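Local coordinates for protein aspergillopepsin-2 heavy chain (Aspergillus niger var. macrosporus, PDB 1Y43) that probably cleaves peptide bonds as the heavy chain of aspergillopepsin II, an acid endopeptidase of the glutamic peptidase family G1, at residues Ala40-Glu43 and Ala49-Phe52; Ser76-Asn81 and Ser87-Phe92; Ala105-Glu110 and Asp166-Thr171. All coordinates share one frame; numbering follows the deposited sequence.

Interaction 1 of 3, residues Ala40-Glu43 and Ala49-Phe52; sequences AWYE and AYDF
The carbonyl oxygen of Tyr-42 is held by two neighbours. Tyr-50 N donates a hydrogen bond to Tyr-42 O at 2.9 Å, and Ala-49 CA makes a CA-H...O contact with Tyr-42 O at 3.3 Å. Tyr-42 N returns a bond to Tyr-50 O at 2.9 Å, which closes an antiparallel hydrogen-bonded pair. Tyr-50 O also sits above one face of the Tyr-42 ring, toward its rim. Further along, Phe-52 N bonds to Ala-40 O with an N-H...O angle of 175°. Water 1 bridges Ala-40 N and Phe-52 O.

Tyr-42 has the largest share of the contact. Its CG stands between backbone N and carbonyl carbon (chi1 61°), and this lays the ring across the partner strand. One ring edge points at the face of Phe-52, with Tyr-42 CD2 3.5 Å from Phe-52 CZ; the planes meet at 59°. Tyr-42 OH lies 3.5 Å from Tyr-50 CB. On the opposite face, Trp-41 CB approaches Asp-51 OD1.

Strands 35-45 and 50-52 form an antiparallel hairpin. Strand 35-45 is bonded on its other side to strand 22-32. The aromatic cluster of Tyr-42, Tyr-50 and Phe-52 looks toward strands 74-81 and 86-92, where Tyr-42 stacks on His-90.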
loop_
_atom_site.group_PDB
_atom_site.type_symbol
_atom_site.label_atom_id
_atom_site.label_comp_id
_atom_site.label_asym_id
_atom_site.label_seq_id
_atom_site.Cartn_x
_atom_site.Cartn_y
_atom_site.Cartn_z
ATOM N N ALA B 40 9.220 -6.322 -3.530
ATOM C CA ALA B 40 8.419 -5.226 -4.065
ATOM C C ALA B 40 7.532 -5.833 -5.148
ATOM O O ALA B 40 7.952 -6.754 -5.853
ATOM C CB ALA B 40 9.321 -4.134 -4.635
ATOM N N TRP B 41 6.334 -5.290 -5.318
ATOM C CA TRP B 41 5.388 -5.830 -6.288
ATOM C C TRP B 41 4.446 -4.763 -6.838
ATOM O O TRP B 41 4.373 -3.652 -6.298
ATOM C CB TRP B 41 4.544 -6.918 -5.602
ATOM C CG TRP B 41 3.891 -6.451 -4.304
ATOM C CD1 TRP B 41 4.413 -6.558 -3.041
ATOM C CD2 TRP B 41 2.661 -5.717 -4.167
ATOM N NE1 TRP B 41 3.592 -5.921 -2.133
ATOM C CE2 TRP B 41 2.512 -5.397 -2.795
ATOM C CE3 TRP B 41 1.674 -5.287 -5.069
ATOM C CZ2 TRP B 41 1.426 -4.670 -2.306
ATOM C CZ3 TRP B 41 0.589 -4.562 -4.579
ATOM C CH2 TRP B 41 0.478 -4.262 -3.208
ATOM N N TYR B 42 3.736 -5.099 -7.915
ATOM C CA TYR B 42 2.746 -4.195 -8.505
ATOM C C TYR B 42 1.521 -5.032 -8.843
ATOM O O TYR B 42 1.620 -6.254 -8.996
ATOM C CB TYR B 42 3.253 -3.509 -9.782
ATOM C CG TYR B 42 3.599 -4.459 -10.906
ATOM C CD1 TYR B 42 2.617 -4.932 -11.783
ATOM C CD2 TYR B 42 4.914 -4.901 -11.076
ATOM C CE1 TYR B 42 2.940 -5.820 -12.800
ATOM C CE2 TYR B 42 5.255 -5.786 -12.087
ATOM C CZ TYR B 42 4.262 -6.242 -12.944
ATOM O OH TYR B 42 4.604 -7.123 -13.943
ATOM N N GLU B 43 0.375 -4.379 -8.974
ATOM C CA GLU B 43 -0.845 -5.085 -9.309
ATOM C C GLU B 43 -1.921 -4.158 -9.817
ATOM O O GLU B 43 -2.092 -3.048 -9.310
ATOM C CB GLU B 43 -1.393 -5.830 -8.081
ATOM C CG GLU B 43 -2.758 -6.498 -8.331
ATOM C CD GLU B 43 -3.160 -7.502 -7.253
ATOM O OE1 GLU B 43 -2.632 -7.448 -6.120
ATOM O OE2 GLU B 43 -3.995 -8.375 -7.576
ATOM N N ALA B 49 -0.937 -10.047 -8.754
ATOM C CA ALA B 49 0.161 -9.188 -8.319
ATOM C C ALA B 49 1.415 -9.861 -8.900
ATOM O O ALA B 49 1.469 -11.093 -9.000
ATOM C CB ALA B 49 0.253 -9.144 -6.803
ATOM N N TYR B 50 2.377 -9.062 -9.346
ATOM C CA TYR B 50 3.623 -9.586 -9.902
ATOM C C TYR B 50 4.771 -8.915 -9.160
ATOM O O TYR B 50 4.656 -7.768 -8.725
ATOM C CB TYR B 50 3.724 -9.320 -11.415
ATOM C CG TYR B 50 2.646 -10.000 -12.239
ATOM C CD1 TYR B 50 2.750 -11.351 -12.573
ATOM C CD2 TYR B 50 1.521 -9.296 -12.678
ATOM C CE1 TYR B 50 1.761 -11.985 -13.323
ATOM C CE2 TYR B 50 0.528 -9.924 -13.433
ATOM C CZ TYR B 50 0.652 -11.269 -13.747
ATOM O OH TYR B 50 -0.328 -11.912 -14.472
ATOM N N ASP B 51 5.858 -9.647 -8.962
ATOM C CA ASP B 51 7.007 -9.094 -8.261
ATOM C C ASP B 51 7.960 -8.352 -9.173
ATOM O O ASP B 51 8.089 -8.682 -10.357
ATOM C CB ASP B 51 7.834 -10.192 -7.585
ATOM C CG ASP B 51 7.036 -11.023 -6.623
ATOM O OD1 ASP B 51 6.131 -10.491 -5.946
ATOM O OD2 ASP B 51 7.323 -12.228 -6.552
ATOM N N PHE B 52 8.605 -7.337 -8.602
ATOM C CA PHE B 52 9.648 -6.573 -9.278
ATOM C C PHE B 52 10.906 -7.331 -8.853
ATOM O O PHE B 52 11.378 -7.171 -7.724
ATOM C CB PHE B 52 9.739 -5.163 -8.710
ATOM C CG PHE B 52 8.771 -4.200 -9.297
ATOM C CD1 PHE B 52 8.843 -3.852 -10.645
ATOM C CD2 PHE B 52 7.848 -3.559 -8.489
ATOM C CE1 PHE B 52 8.008 -2.857 -11.182
ATOM C CE2 PHE B 52 7.011 -2.568 -9.013
ATOM C CZ PHE B 52 7.095 -2.215 -10.362
HETATM O O HOH W 1 11.660 -7.208 -4.758
#

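Interaction 2 of 3, residues Ser76-Asn81 and Ser87-Phe92; sequences SATVEN and SVTHTF
The Phe-92 ring turns its edge to the other strand. Phe-92 CE2 is 4.2 Å from Ala-77 CB, and Phe-92 CD2 is 4.1 Å from Ser-76 CA. One face of this ring is covered from its own strand: His-90 CD2 stands 3.4 Å above the plane, over the centre of Phe-92. The imidazole therefore presents an edge to Phe-92. Outside the hairpin, His-90 stacks with Tyr-42, and Phe-92 meets Trp-44 edge-to-face.

On the other face, Thr-78 and Thr-89 form a non-hydrogen-bonded pair in backbone terms. Their hydroxyls bond to each other, Thr-78 OG1 to Thr-89 OG1, at 2.7 Å. Both OG1 atoms lie beside their own backbone N (chi1 -61° and -63°), which lets them meet between the strands. Thr-89 CG2 packs beside Thr-78 OG1 at 3.4 Å. Ser-87 OG packs against Glu-80 CB nearby. On the Ala-77 side, Val-79 CB touches Val-88 CG2 at 4.0 Å.

Two hydrogen-bonded pairs, Ala-77 with His-90 and Val-79 with Val-88, hold the backbones together. This regular ladder, largely apolar on the face of Ala-77, Val-79 and Val-88 and hydroxyl-rich on the other, is that of an antiparallel beta hairpin. It forms part of a three-stranded sheet with strand 62-69.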
loop_
_atom_site.group_PDB
_atom_site.type_symbol
_atom_site.label_atom_id
_atom_site.label_comp_id
_atom_site.label_asym_id
_atom_site.label_seq_id
_atom_site.Cartn_x
_atom_site.Cartn_y
_atom_site.Cartn_z
ATOM N N SER B 76 0.972 3.527 -14.504
ATOM C CA SER B 76 2.234 2.927 -14.111
ATOM C C SER B 76 2.357 2.781 -12.593
ATOM O O SER B 76 1.636 3.425 -11.814
ATOM C CB SER B 76 3.402 3.779 -14.632
ATOM O OG SER B 76 3.359 5.086 -14.073
ATOM N N ALA B 77 3.274 1.915 -12.191
ATOM C CA ALA B 77 3.554 1.675 -10.789
ATOM C C ALA B 77 5.065 1.796 -10.665
ATOM O O ALA B 77 5.792 1.176 -11.450
ATOM C CB ALA B 77 3.095 0.279 -10.385
ATOM N N THR B 78 5.524 2.562 -9.683
ATOM C CA THR B 78 6.949 2.765 -9.483
ATOM C C THR B 78 7.366 2.570 -8.040
ATOM O O THR B 78 6.680 3.030 -7.114
ATOM C CB THR B 78 7.352 4.187 -9.908
ATOM O OG1 THR B 78 7.063 4.367 -11.305
ATOM C CG2 THR B 78 8.840 4.452 -9.632
ATOM N N VAL B 79 8.480 1.855 -7.861
ATOM C CA VAL B 79 9.063 1.605 -6.546
ATOM C C VAL B 79 10.514 2.073 -6.612
ATOM O O VAL B 79 11.298 1.618 -7.460
ATOM C CB VAL B 79 9.048 0.099 -6.150
ATOM C CG1 VAL B 79 9.796 -0.105 -4.827
ATOM C CG2 VAL B 79 7.608 -0.409 -6.024
ATOM N N GLU B 80 10.850 3.032 -5.769
ATOM C CA GLU B 80 12.199 3.545 -5.739
ATOM C C GLU B 80 12.798 3.302 -4.372
ATOM O O GLU B 80 12.182 3.612 -3.355
ATOM C CB GLU B 80 12.194 5.040 -6.006
ATOM C CG GLU B 80 13.580 5.658 -5.993
ATOM C CD GLU B 80 13.563 7.167 -6.229
ATOM O OE1 GLU B 80 12.484 7.805 -6.087
ATOM O OE2 GLU B 80 14.647 7.724 -6.532
ATOM N N ASN B 81 13.967 2.681 -4.348
ATOM C CA ASN B 81 14.663 2.455 -3.095
ATOM C C ASN B 81 15.640 3.626 -3.006
ATOM O O ASN B 81 16.684 3.632 -3.667
ATOM C CB ASN B 81 15.412 1.129 -3.125
ATOM C CG ASN B 81 16.048 0.801 -1.796
ATOM O OD1 ASN B 81 16.479 1.701 -1.061
ATOM N ND2 ASN B 81 16.113 -0.478 -1.471
ATOM N N SER B 87 15.444 2.107 -8.928
ATOM C CA SER B 87 14.097 2.543 -9.261
ATOM C C SER B 87 13.579 1.638 -10.359
ATOM O O SER B 87 14.307 1.350 -11.319
ATOM C CB SER B 87 14.125 3.995 -9.741
ATOM O OG SER B 87 12.826 4.502 -9.968
ATOM N N VAL B 88 12.368 1.121 -10.178
ATOM C CA VAL B 88 11.737 0.244 -11.160
ATOM C C VAL B 88 10.315 0.732 -11.419
ATOM O O VAL B 88 9.620 1.180 -10.500
ATOM C CB VAL B 88 11.701 -1.260 -10.692
ATOM C CG1 VAL B 88 13.121 -1.837 -10.622
ATOM C CG2 VAL B 88 11.038 -1.401 -9.324
ATOM N N THR B 89 9.897 0.664 -12.677
ATOM C CA THR B 89 8.557 1.097 -13.057
ATOM C C THR B 89 7.932 0.090 -13.985
ATOM O O THR B 89 8.601 -0.395 -14.894
ATOM C CB THR B 89 8.566 2.472 -13.829
ATOM O OG1 THR B 89 9.068 3.511 -12.973
ATOM C CG2 THR B 89 7.137 2.858 -14.306
ATOM N N HIS B 90 6.669 -0.243 -13.740
ATOM C CA HIS B 90 5.931 -1.129 -14.630
ATOM C C HIS B 90 4.869 -0.259 -15.288
ATOM O O HIS B 90 4.102 0.413 -14.594
ATOM C CB HIS B 90 5.232 -2.274 -13.896
ATOM C CG HIS B 90 4.466 -3.163 -14.819
ATOM N ND1 HIS B 90 5.056 -4.180 -15.532
ATOM C CD2 HIS B 90 3.163 -3.133 -15.225
ATOM C CE1 HIS B 90 4.170 -4.732 -16.337
ATOM N NE2 HIS B 90 3.016 -4.110 -16.165
ATOM N N THR B 91 4.863 -0.230 -16.617
ATOM C CA THR B 91 3.892 0.551 -17.356
ATOM C C THR B 91 2.769 -0.349 -17.875
ATOM O O THR B 91 3.028 -1.426 -18.429
ATOM C CB THR B 91 4.578 1.273 -18.539
ATOM O OG1 THR B 91 5.573 2.172 -18.034
ATOM C CG2 THR B 91 3.580 2.058 -19.370
ATOM N N PHE B 92 1.533 0.061 -17.623
ATOM C CA PHE B 92 0.357 -0.661 -18.079
ATOM C C PHE B 92 -0.167 0.191 -19.233
ATOM O O PHE B 92 -0.880 1.162 -19.006
ATOM C CB PHE B 92 -0.713 -0.713 -16.972
ATOM C CG PHE B 92 -0.267 -1.377 -15.686
ATOM C CD1 PHE B 92 -0.466 -2.735 -15.494
ATOM C CD2 PHE B 92 0.214 -0.612 -14.620
ATOM C CE1 PHE B 92 -0.198 -3.320 -14.270
ATOM C CE2 PHE B 92 0.486 -1.189 -13.387
ATOM C CZ PHE B 92 0.273 -2.543 -13.208
#

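Interaction 3 of 3, residues Ala105-Glu110 and Asp166-Thr171; sequences AEWIVE and DSVTVT
The backbones of 105-110 and 166-171 run in roughly the same direction and keep an even spacing, with the CA atoms of Trp-107 and Val-168 7.3 Å apart and those of Val-109 and Val-170 7.2 Å apart. This is too wide for a beta ladder, so the link is made by side chains alone. Val-109 and Val-170 point at each other and slide past in opposite directions. Val-109 CG2 reaches Val-170 CG2 at 3.9 Å and Val-170 CB at the same distance. Val-109 CB lies 4.1 Å from Val-170 CG1. The first torsions (chi1 172° and 180°) put CG2 beside the backbone N on each valine, and these two methyls make the closest approach.

The two strands belong to different sheets of a beta sandwich, consistent with the concanavalin-like clan of this peptidase family. Phe-124 covers both valines from a loop, and Pro-143 does the same for Trp-107 and Val-168.

Val-168 CG2 comes closest at Trp-107 CB, 4.2 Å, and also lies obliquely beside the indole. The end of the Trp-107 side chain leads away from this strand. Its NE1 is bonded to a backbone group of the other protein chain. All four touching residues are buried. Segment 105-110 pairs with strand 4-13 and, in an antiparallel ladder, with a strand of that other chain, which carries the sheet across the interface.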
loop_
_atom_site.group_PDB
_atom_site.type_symbol
_atom_site.label_atom_id
_atom_site.label_comp_id
_atom_site.label_asym_id
_atom_site.label_seq_id
_atom_site.Cartn_x
_atom_site.Cartn_y
_atom_site.Cartn_z
ATOM N N ALA B 105 -7.969 7.250 -3.190
ATOM C CA ALA B 105 -6.506 7.368 -3.187
ATOM C C ALA B 105 -6.187 6.895 -1.773
ATOM O O ALA B 105 -6.792 7.374 -0.817
ATOM C CB ALA B 105 -6.059 8.826 -3.375
ATOM N N GLU B 106 -5.256 5.963 -1.618
ATOM C CA GLU B 106 -4.977 5.433 -0.278
ATOM C C GLU B 106 -3.537 5.041 0.010
ATOM O O GLU B 106 -2.755 4.812 -0.909
ATOM C CB GLU B 106 -5.909 4.235 -0.001
ATOM C CG GLU B 106 -5.721 3.033 -0.933
ATOM C CD GLU B 106 -6.680 2.992 -2.127
ATOM O OE1 GLU B 106 -7.668 3.746 -2.166
ATOM O OE2 GLU B 106 -6.416 2.197 -3.050
ATOM N N TRP B 107 -3.215 5.016 1.313
ATOM C CA TRP B 107 -1.912 4.647 1.872
ATOM C C TRP B 107 -2.317 3.552 2.852
ATOM O O TRP B 107 -2.938 3.835 3.885
ATOM C CB TRP B 107 -1.293 5.842 2.607
ATOM C CG TRP B 107 -1.042 7.021 1.702
ATOM C CD1 TRP B 107 0.096 7.282 0.995
ATOM C CD2 TRP B 107 -1.975 8.069 1.385
ATOM N NE1 TRP B 107 -0.083 8.436 0.251
ATOM C CE2 TRP B 107 -1.327 8.934 0.473
ATOM C CE3 TRP B 107 -3.288 8.352 1.788
ATOM C CZ2 TRP B 107 -1.966 10.074 -0.053
ATOM C CZ3 TRP B 107 -3.918 9.484 1.262
ATOM C CH2 TRP B 107 -3.251 10.328 0.351
ATOM N N ILE B 108 -1.939 2.310 2.549
ATOM C CA ILE B 108 -2.405 1.166 3.330
ATOM C C ILE B 108 -1.370 0.130 3.775
ATOM O O ILE B 108 -0.373 -0.091 3.096
ATOM C CB ILE B 108 -3.457 0.384 2.449
ATOM C CG1 ILE B 108 -4.635 1.291 2.051
ATOM C CG2 ILE B 108 -3.949 -0.888 3.137
ATOM C CD1 ILE B 108 -5.556 1.684 3.205
ATOM N N VAL B 109 -1.599 -0.423 4.974
ATOM C CA VAL B 109 -0.824 -1.540 5.501
ATOM C C VAL B 109 -1.907 -2.638 5.526
ATOM O O VAL B 109 -2.967 -2.486 6.147
ATOM C CB VAL B 109 -0.242 -1.282 6.906
ATOM C CG1 VAL B 109 0.365 -2.561 7.453
ATOM C CG2 VAL B 109 0.839 -0.208 6.837
ATOM N N GLU B 110 -1.649 -3.730 4.826
ATOM C CA GLU B 110 -2.637 -4.787 4.692
ATOM C C GLU B 110 -2.241 -6.175 5.160
ATOM O O GLU B 110 -1.063 -6.551 5.137
ATOM C CB GLU B 110 -3.042 -4.873 3.215
ATOM C CG GLU B 110 -3.963 -6.036 2.865
ATOM C CD GLU B 110 -4.358 -6.086 1.393
ATOM O OE1 GLU B 110 -4.006 -5.179 0.618
ATOM O OE2 GLU B 110 -5.040 -7.050 1.013
ATOM N N ASP B 166 0.427 15.667 6.250
ATOM C CA ASP B 166 1.267 15.105 5.192
ATOM C C ASP B 166 1.778 13.685 5.458
ATOM O O ASP B 166 2.678 13.207 4.760
ATOM C CB ASP B 166 2.450 16.047 4.895
ATOM C CG ASP B 166 3.266 16.397 6.141
ATOM O OD1 ASP B 166 3.392 15.562 7.060
ATOM O OD2 ASP B 166 3.803 17.519 6.194
ATOM N N SER B 167 1.216 13.014 6.453
ATOM C CA SER B 167 1.672 11.671 6.781
ATOM C C SER B 167 0.567 10.786 7.324
ATOM O O SER B 167 -0.515 11.265 7.697
ATOM C CB SER B 167 2.818 11.729 7.801
ATOM O OG SER B 167 2.381 12.226 9.063
ATOM N N VAL B 168 0.841 9.482 7.297
ATOM C CA VAL B 168 -0.073 8.468 7.795
ATOM C C VAL B 168 0.797 7.494 8.591
ATOM O O VAL B 168 1.790 6.997 8.064
ATOM C CB VAL B 168 -0.730 7.692 6.629
ATOM C CG1 VAL B 168 -1.688 6.632 7.166
ATOM C CG2 VAL B 168 -1.456 8.647 5.695
ATOM N N THR B 169 0.447 7.234 9.845
ATOM C CA THR B 169 1.204 6.305 10.669
ATOM C C THR B 169 0.297 5.158 11.103
ATOM O O THR B 169 -0.803 5.395 11.604
ATOM C CB THR B 169 1.769 6.994 11.944
ATOM O OG1 THR B 169 2.700 8.019 11.570
ATOM C CG2 THR B 169 2.456 5.986 12.848
ATOM N N VAL B 170 0.734 3.931 10.843
ATOM C CA VAL B 170 -0.005 2.736 11.235
ATOM C C VAL B 170 0.867 2.004 12.240
ATOM O O VAL B 170 2.016 1.665 11.944
ATOM C CB VAL B 170 -0.278 1.780 10.031
ATOM C CG1 VAL B 170 -1.052 0.543 10.498
ATOM C CG2 VAL B 170 -1.036 2.504 8.936
ATOM N N THR B 171 0.326 1.779 13.429
ATOM C CA THR B 171 1.060 1.096 14.488
ATOM C C THR B 171 0.409 -0.244 14.829
ATOM O O THR B 171 -0.820 -0.362 14.891
ATOM C CB THR B 171 1.101 1.943 15.762
ATOM O OG1 THR B 171 1.632 3.236 15.456
ATOM C CG2 THR B 171 1.970 1.264 16.797
#

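In the fold
From the N terminus, strands 4-13 and 22-32 come first and lead into strand 35-45. Interaction 1 then closes a short hairpin with strand 50-52. Interaction 2 closes a second hairpin further on. The two are in series and neither encloses the other, yet they touch: Phe-52 packs on Val-79 and Val-88, so the edge of the mixed sheet is tied to the three-stranded sheet. Interaction 3 opens later and closes a long loop of 55 residues, bringing strand 104-114 to strand 168-172. It lies across the chain's centre from the others, about 19 Å from each between centres. Interactions 1 and 3 share the mixed sheet, which interaction 3 joins to the five-stranded one.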